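Local coordinates for probable enoyl-CoA hydratase/isomerase (Pseudomonas aeruginosa, PDB 7BOR), which binds coenzyme A and belongs to the crotonase family, probably acting as a delta(3)-delta(2)-enoyl-CoA isomerase, at residues L110-D115 with S141-R146. Numbering follows the deposited sequence.
Sequences LLLHCD and SLILPR
Leu-112 lies alongside Ile-143, the two side chains running past one another in opposite directions, so that CB of Leu-112 sits 3.9 Å from CD1 of Ile-143 and CD2 of Leu-112 lies 4.0 Å from CG2 of Ile-143. The beta-branch of Ile-143 suits this place: CG2, anti to the backbone N, covers the leucine methyls, while CG1, with chi2 extended (170°), carries CD1 out to the imidazole. CD1 of Ile-143 meets the ring obliquely, 3.7 Å from CE1 of His-113. Leu-144 crosses Leu-112 at about a right angle, and its length brings CD2 of Leu-144 within 3.9 Å of CD2 of Leu-112 from a backbone position off to the side. The forked end of Leu-112 lets both methyls meet Ile-143 and Leu-144 together. In this crotonase fold the contact packs helix 140-148 against the 3-10 turn 110-113, in the connection between helix 106-109 and strand 116-120. The buried His-113 has its NE2 satisfied by a hydrogen bond to the backbone O of Phe-138, whose ring also stacks on the imidazole; together these should restrict rotation of the ring. Leu-173 and Met-127 extend the apolar surroundings of Leu-112 and Leu-144, respectively.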
# COMPACT_ATOMS: atom_id res chain seq x y z
N LEU A 110 0.75 2.18 -0.96
CA LEU A 110 1.10 0.85 -1.43
C LEU A 110 0.28 0.48 -2.66
O LEU A 110 0.72 -0.32 -3.51
CB LEU A 110 0.90 -0.17 -0.34
CG LEU A 110 -0.51 -0.57 0.08
CD1 LEU A 110 -1.02 -1.74 -0.84
CD2 LEU A 110 -0.53 -0.94 1.57
N LEU A 111 -0.91 1.09 -2.78
CA LEU A 111 -1.75 0.90 -3.95
C LEU A 111 -1.06 1.36 -5.22
O LEU A 111 -1.39 0.88 -6.32
CB LEU A 111 -3.05 1.70 -3.75
CG LEU A 111 -3.87 1.48 -2.47
CD1 LEU A 111 -5.10 2.34 -2.42
CD2 LEU A 111 -4.19 -0.00 -2.37
N LEU A 112 -0.11 2.29 -5.10
CA LEU A 112 0.65 2.71 -6.27
C LEU A 112 1.58 1.62 -6.81
O LEU A 112 2.09 1.77 -7.91
CB LEU A 112 1.47 3.97 -5.94
CG LEU A 112 0.62 5.10 -5.40
CD1 LEU A 112 1.50 6.24 -4.92
CD2 LEU A 112 -0.38 5.65 -6.49
N HIS A 113 1.75 0.51 -6.09
CA HIS A 113 2.58 -0.61 -6.55
C HIS A 113 1.76 -1.86 -6.85
O HIS A 113 2.33 -2.93 -7.13
CB HIS A 113 3.68 -0.89 -5.50
CG HIS A 113 4.44 0.34 -5.15
ND1 HIS A 113 5.54 0.75 -5.86
CD2 HIS A 113 4.19 1.31 -4.23
CE1 HIS A 113 5.94 1.92 -5.39
NE2 HIS A 113 5.14 2.28 -4.40
N CYS A 114 0.44 -1.75 -6.83
CA CYS A 114 -0.40 -2.89 -7.15
C CYS A 114 -0.74 -2.84 -8.63
O CYS A 114 -0.74 -1.78 -9.27
CB CYS A 114 -1.64 -2.88 -6.29
SG CYS A 114 -1.37 -3.15 -4.49
N ASP A 115 -1.04 -4.00 -9.19
CA ASP A 115 -1.40 -4.03 -10.61
C ASP A 115 -2.87 -3.72 -10.87
O ASP A 115 -3.21 -3.20 -11.94
CB ASP A 115 -1.00 -5.37 -11.16
CG ASP A 115 0.50 -5.61 -10.92
OD1 ASP A 115 1.35 -4.88 -11.52
OD2 ASP A 115 0.80 -6.45 -10.06
N SER A 141 6.20 10.64 -4.08
CA SER A 141 6.68 11.94 -4.55
C SER A 141 7.10 11.88 -6.00
O SER A 141 7.14 12.90 -6.68
CB SER A 141 7.88 12.42 -3.71
OG SER A 141 8.99 11.58 -3.87
N LEU A 142 7.40 10.69 -6.50
CA LEU A 142 7.60 10.52 -7.93
C LEU A 142 6.32 10.09 -8.67
O LEU A 142 6.00 10.64 -9.73
CB LEU A 142 8.69 9.48 -8.16
CG LEU A 142 8.96 9.08 -9.61
CD1 LEU A 142 9.61 10.26 -10.29
CD2 LEU A 142 9.76 7.83 -9.60
N ILE A 143 5.67 9.04 -8.19
CA ILE A 143 4.55 8.44 -8.92
C ILE A 143 3.40 9.42 -9.07
O ILE A 143 2.82 9.55 -10.15
CB ILE A 143 4.10 7.13 -8.23
CG1 ILE A 143 5.22 6.11 -8.32
CG2 ILE A 143 2.79 6.56 -8.83
CD1 ILE A 143 4.98 4.86 -7.47
N LEU A 144 3.05 10.13 -8.02
CA LEU A 144 1.82 10.93 -8.10
C LEU A 144 1.92 12.15 -9.02
O LEU A 144 0.99 12.40 -9.80
CB LEU A 144 1.38 11.38 -6.71
CG LEU A 144 0.80 10.27 -5.83
CD1 LEU A 144 0.39 10.88 -4.49
CD2 LEU A 144 -0.39 9.51 -6.44
N PRO A 145 3.02 12.92 -9.02
CA PRO A 145 3.08 14.03 -9.98
C PRO A 145 3.16 13.53 -11.41
O PRO A 145 2.65 14.20 -12.32
CB PRO A 145 4.32 14.83 -9.55
CG PRO A 145 4.61 14.42 -8.14
CD PRO A 145 4.10 12.97 -8.02
N ARG A 146 3.74 12.35 -11.63
CA ARG A 146 3.81 11.80 -12.97
C ARG A 146 2.43 11.40 -13.48
O ARG A 146 2.12 11.57 -14.66
CB ARG A 146 4.73 10.59 -12.98
CG ARG A 146 5.07 10.09 -14.34
CD ARG A 146 6.28 9.17 -14.22
NE ARG A 146 5.93 7.90 -13.61
CZ ARG A 146 6.75 7.19 -12.84
NH1 ARG A 146 6.35 6.03 -12.35
NH2 ARG A 146 7.95 7.65 -12.55